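Side-chain contacts in phage-related protein (Bordetella bronchiseptica RB50, PDB 3BJQ), which is a phage-related protein of the phage coat clan that probably serves as a major capsid protein, building a viral shell from many copies: residues E94-R97 against V102-I105; E276-D281 against K285-G290. All coordinates share one frame; numbering follows the deposited sequence.

Interaction 1: E94-R97 against V102-I105; sequences ELMR and VPGI
Met96, a selenomethionine, packs on Pro103 through apolar contacts, and no hydrogen bond joins 94-97 to 102-105. The terminal methyl does most of the touching: CE of Met96 lies 3.7 Å from CA of Pro103 and 4.0 Å from CG of the same ring. Its selenium adds a slightly longer approach, with SE of Met96 4.1 Å from Pro103 CG. Near the middle torsion the chain runs straight (chi2 173°), then the last bond bends (chi3 71°) and brings the methyl back over the start of the proline, so the two side chains cross obliquely. Val102 takes part through its backbone, Met96 CE standing 4.2 Å from Val102 C, while the bond to its CB leads away from 94-97.

The same residues pack beyond the loop: Met96 and Pro103 on Val91 and Trp287 of strands 87-92 and 286-299, Val102 on Arg11 of one neighbouring subunit. Arg97, beside the contact, forms a salt bridge through NH1 with Asp98 of a different subunit. With just 92 Å² buried between the segments, this is a small apolar closure of the loop that links strand 87-92 to helix 105-131, ending where Gly104 occupies the N-cap position of that long helix.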
loop_
_atom_site.group_PDB
_atom_site.type_symbol
_atom_site.label_atom_id
_atom_site.label_comp_id
_atom_site.label_asym_id
_atom_site.label_seq_id
_atom_site.Cartn_x
_atom_site.Cartn_y
_atom_site.Cartn_z
ATOM N N GLU E 94 21.085 24.332 24.069
ATOM C CA GLU E 94 20.247 24.654 25.218
ATOM C C GLU E 94 18.782 24.374 24.934
ATOM O O GLU E 94 18.010 24.215 25.861
ATOM C CB GLU E 94 20.495 26.070 25.786
ATOM C CG GLU E 94 21.165 27.112 24.882
ATOM C CD GLU E 94 22.659 26.852 24.623
ATOM O OE1 GLU E 94 23.442 26.670 25.591
ATOM O OE2 GLU E 94 23.045 26.843 23.434
ATOM N N LEU E 95 18.420 24.284 23.648
ATOM C CA LEU E 95 17.078 23.898 23.217
ATOM C C LEU E 95 16.889 22.372 23.137
ATOM O O LEU E 95 15.788 21.897 22.874
ATOM C CB LEU E 95 16.776 24.512 21.845
ATOM C CG LEU E 95 16.462 26.004 21.861
ATOM C CD1 LEU E 95 16.027 26.433 20.499
ATOM C CD2 LEU E 95 15.370 26.297 22.877
HETATM N N MSE E 96 17.946 21.606 23.414
HETATM C CA MSE E 96 17.888 20.138 23.278
HETATM C C MSE E 96 18.137 19.404 24.581
HETATM O O MSE E 96 19.056 19.733 25.318
HETATM C CB MSE E 96 18.928 19.657 22.262
HETATM C CG MSE E 96 18.780 20.302 20.900
HETATM SE SE MSE E 96 20.244 19.819 19.720
HETATM C CE MSE E 96 19.729 18.038 19.461
ATOM N N ARG E 97 17.322 18.384 24.850
ATOM C CA ARG E 97 17.525 17.532 26.032
ATOM C C ARG E 97 18.879 16.829 25.917
ATOM O O ARG E 97 19.685 16.830 26.851
ATOM C CB ARG E 97 16.426 16.472 26.143
ATOM C CG ARG E 97 16.541 15.607 27.409
ATOM C CD ARG E 97 15.573 14.430 27.393
ATOM N NE ARG E 97 15.819 13.534 26.266
ATOM C CZ ARG E 97 16.797 12.628 26.217
ATOM N NH1 ARG E 97 17.657 12.502 27.224
ATOM N NH2 ARG E 97 16.931 11.868 25.139
ATOM N N VAL E 102 21.525 14.357 16.605
ATOM C CA VAL E 102 21.080 15.253 15.535
ATOM C C VAL E 102 19.705 15.781 15.934
ATOM O O VAL E 102 18.892 15.010 16.411
ATOM C CB VAL E 102 21.031 14.498 14.172
ATOM C CG1 VAL E 102 20.278 15.273 13.129
ATOM C CG2 VAL E 102 22.452 14.188 13.672
ATOM N N PRO E 103 19.432 17.092 15.743
ATOM C CA PRO E 103 18.135 17.602 16.198
ATOM C C PRO E 103 16.969 16.986 15.451
ATOM O O PRO E 103 17.106 16.587 14.301
ATOM C CB PRO E 103 18.214 19.110 15.889
ATOM C CG PRO E 103 19.627 19.393 15.706
ATOM C CD PRO E 103 20.229 18.155 15.117
ATOM N N GLY E 104 15.816 16.916 16.097
ATOM C CA GLY E 104 14.605 16.458 15.410
ATOM C C GLY E 104 14.197 17.478 14.349
ATOM O O GLY E 104 14.606 18.637 14.391
ATOM N N ILE E 105 13.349 17.059 13.420
ATOM C CA ILE E 105 12.899 17.943 12.361
ATOM C C ILE E 105 12.138 19.184 12.846
ATOM O O ILE E 105 12.165 20.213 12.173
ATOM C CB ILE E 105 12.100 17.213 11.279
ATOM C CG1 ILE E 105 10.896 16.483 11.863
ATOM C CG2 ILE E 105 13.026 16.267 10.530
ATOM C CD1 ILE E 105 10.034 15.833 10.805
#

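Interaction 2: E276-D281 against K285-G290; sequences EVPYWD and KSWIYG
Pro278 lies over one face of the Tyr289 ring, its CB 3.7 Å from the ring centroid of Tyr289 and 13° off the normal, a CH-pi contact; Glu276 O sits at that ring's edge. One face of Tyr279 is covered by Ile288, whose CB stands 3.8 Å from the Tyr279 centroid. The side chain of Tyr279 reaches over its partner because CG sits between the backbone N and carbonyl carbon (chi1 67°), and its OH is hydrogen-bonded to OE2 of Glu88. CB and CE3 of Trp280 stand over a face of Trp287, whose CG lies at the edge of the Trp280 ring, in its plane; Ser286 N lies over one face of Trp280. Trp280 CE3 is 3.4 Å from Trp287 NE1. The two indoles are oblique, their planes at 59°, and the N-H of Trp287 NE1 donates a hydrogen bond to Ala99 O.

These pairs belong to an antiparallel beta hairpin, in which Lys285 and Ser286 both face Asp281 as a G1 beta bulge. Paired bonds link Tyr279 with Ile288 and Asp281 with Ser286, Asp281 N reaching Ser286 O at 2.7 Å. At Val277 the direct backbone pairing is interrupted and a water bridges the chains: it donates to Val277 O and Ile288 O and accepts from Gly290 N. Glu276 N closes on Gly290 O at 2.8 Å. Asp281 OD2 forms a salt bridge with Arg70 of a neighbouring subunit.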
loop_
_atom_site.group_PDB
_atom_site.type_symbol
_atom_site.label_atom_id
_atom_site.label_comp_id
_atom_site.label_asym_id
_atom_site.label_seq_id
_atom_site.Cartn_x
_atom_site.Cartn_y
_atom_site.Cartn_z
ATOM N N GLU E 276 20.939 21.821 3.854
ATOM C CA GLU E 276 21.976 20.801 3.971
ATOM C C GLU E 276 21.890 20.031 5.291
ATOM O O GLU E 276 21.373 20.541 6.307
ATOM C CB GLU E 276 23.358 21.454 3.893
ATOM C CG GLU E 276 23.611 22.193 2.584
ATOM C CD GLU E 276 24.875 23.070 2.609
ATOM O OE1 GLU E 276 25.883 22.665 3.254
ATOM O OE2 GLU E 276 24.840 24.169 1.981
ATOM N N VAL E 277 22.392 18.798 5.272
ATOM C CA VAL E 277 22.465 17.988 6.483
ATOM C C VAL E 277 23.261 18.783 7.525
ATOM O O VAL E 277 24.197 19.510 7.160
ATOM C CB VAL E 277 23.137 16.623 6.218
ATOM C CG1 VAL E 277 22.282 15.771 5.316
ATOM C CG2 VAL E 277 24.541 16.804 5.628
ATOM N N PRO E 278 22.848 18.734 8.802
ATOM C CA PRO E 278 23.554 19.546 9.794
ATOM C C PRO E 278 24.918 19.027 10.159
ATOM O O PRO E 278 25.191 17.844 9.990
ATOM C CB PRO E 278 22.659 19.458 11.029
ATOM C CG PRO E 278 21.891 18.188 10.867
ATOM C CD PRO E 278 21.709 18.003 9.386
ATOM N N TYR E 279 25.749 19.916 10.695
ATOM C CA TYR E 279 27.002 19.540 11.318
ATOM C C TYR E 279 27.025 20.154 12.712
ATOM O O TYR E 279 26.316 21.112 12.986
ATOM C CB TYR E 279 28.223 19.972 10.476
ATOM C CG TYR E 279 28.467 21.465 10.357
ATOM C CD1 TYR E 279 29.213 22.157 11.311
ATOM C CD2 TYR E 279 27.993 22.169 9.264
ATOM C CE1 TYR E 279 29.447 23.533 11.191
ATOM C CE2 TYR E 279 28.206 23.530 9.129
ATOM C CZ TYR E 279 28.928 24.216 10.086
ATOM O OH TYR E 279 29.119 25.580 9.922
ATOM N N TRP E 280 27.807 19.562 13.601
ATOM C CA TRP E 280 27.940 20.052 14.965
ATOM C C TRP E 280 29.048 21.060 15.007
ATOM O O TRP E 280 30.166 20.759 14.613
ATOM C CB TRP E 280 28.254 18.896 15.927
ATOM C CG TRP E 280 28.602 19.352 17.322
ATOM C CD1 TRP E 280 29.830 19.283 17.930
ATOM C CD2 TRP E 280 27.725 19.984 18.261
ATOM N NE1 TRP E 280 29.763 19.830 19.190
ATOM C CE2 TRP E 280 28.480 20.252 19.425
ATOM C CE3 TRP E 280 26.365 20.322 18.243
ATOM C CZ2 TRP E 280 27.927 20.871 20.550
ATOM C CZ3 TRP E 280 25.819 20.923 19.370
ATOM C CH2 TRP E 280 26.600 21.189 20.501
ATOM N N ASP E 281 28.744 22.253 15.498
ATOM C CA ASP E 281 29.745 23.275 15.667
ATOM C C ASP E 281 30.075 23.374 17.153
ATOM O O ASP E 281 29.296 23.918 17.936
ATOM C CB ASP E 281 29.210 24.596 15.122
ATOM C CG ASP E 281 30.205 25.715 15.253
ATOM O OD1 ASP E 281 31.160 25.559 16.025
ATOM O OD2 ASP E 281 30.031 26.763 14.605
ATOM N N LYS E 285 28.496 25.551 20.017
ATOM C CA LYS E 285 27.680 24.578 20.756
ATOM C C LYS E 285 26.285 24.507 20.141
ATOM O O LYS E 285 25.260 24.617 20.815
ATOM C CB LYS E 285 27.651 24.934 22.248
ATOM C CG LYS E 285 29.046 24.758 22.918
ATOM C CD LYS E 285 29.316 23.286 23.206
ATOM C CE LYS E 285 30.795 22.950 23.500
ATOM N NZ LYS E 285 31.550 24.101 23.996
ATOM N N SER E 286 26.281 24.331 18.828
ATOM C CA SER E 286 25.091 24.336 18.032
ATOM C C SER E 286 25.215 23.376 16.851
ATOM O O SER E 286 26.319 23.112 16.372
ATOM C CB SER E 286 24.860 25.741 17.461
ATOM O OG SER E 286 24.490 26.674 18.454
ATOM N N TRP E 287 24.083 22.843 16.405
ATOM C CA TRP E 287 24.003 22.121 15.143
ATOM C C TRP E 287 23.677 23.149 14.071
ATOM O O TRP E 287 22.795 23.958 14.267
ATOM C CB TRP E 287 22.922 21.039 15.160
ATOM C CG TRP E 287 23.299 19.889 15.982
ATOM C CD1 TRP E 287 23.050 19.727 17.309
ATOM C CD2 TRP E 287 24.006 18.719 15.556
ATOM N NE1 TRP E 287 23.548 18.520 17.738
ATOM C CE2 TRP E 287 24.131 17.876 16.680
ATOM C CE3 TRP E 287 24.515 18.284 14.328
ATOM C CZ2 TRP E 287 24.780 16.649 16.626
ATOM C CZ3 TRP E 287 25.136 17.045 14.266
ATOM C CH2 TRP E 287 25.283 16.249 15.417
ATOM N N ILE E 288 24.382 23.076 12.939
ATOM C CA ILE E 288 24.318 24.082 11.886
ATOM C C ILE E 288 23.808 23.498 10.566
ATOM O O ILE E 288 24.390 22.549 10.034
ATOM C CB ILE E 288 25.731 24.694 11.617
ATOM C CG1 ILE E 288 26.323 25.264 12.896
ATOM C CG2 ILE E 288 25.696 25.795 10.562
ATOM C CD1 ILE E 288 25.551 26.385 13.467
ATOM N N TYR E 289 22.735 24.078 10.035
ATOM C CA TYR E 289 22.197 23.686 8.717
ATOM C C TYR E 289 22.458 24.787 7.711
ATOM O O TYR E 289 21.949 25.902 7.857
ATOM C CB TYR E 289 20.701 23.459 8.749
ATOM C CG TYR E 289 20.203 22.484 9.761
ATOM C CD1 TYR E 289 20.112 22.844 11.098
ATOM C CD2 TYR E 289 19.721 21.232 9.378
ATOM C CE1 TYR E 289 19.625 21.978 12.038
ATOM C CE2 TYR E 289 19.202 20.365 10.315
ATOM C CZ TYR E 289 19.158 20.750 11.652
ATOM O OH TYR E 289 18.666 19.902 12.612
ATOM N N GLY E 290 23.214 24.464 6.672
ATOM C CA GLY E 290 23.455 25.388 5.598
ATOM C C GLY E 290 22.163 25.507 4.816
ATOM O O GLY E 290 21.544 24.500 4.488
HETATM O O HOH W 1 24.918 22.050 7.304
#

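How the interactions relate
Interaction 1 comes first along the chain and closes before interaction 2 begins, yet their centres are about 11 Å apart and they touch. The loop between strand 87-92 and helix 105-131 lies against the hairpin of strands 274-281 and 286-299: Pro103 CG is 3.3 Å from Tyr289 OH, and Met96 SE is 3.7 Å from Trp287 CD1. Strand 87-92 pairs antiparallel with strand 286-299, so strand 87-92 and both hairpin strands belong to one mixed sheet. Both contacts sit more than 30 Å from the chain's centre and touch the subunit that supplies Arg70, distinct from the one bringing Arg11 to Val102, which places this outlying region among the contacts of the ten-chain assembly.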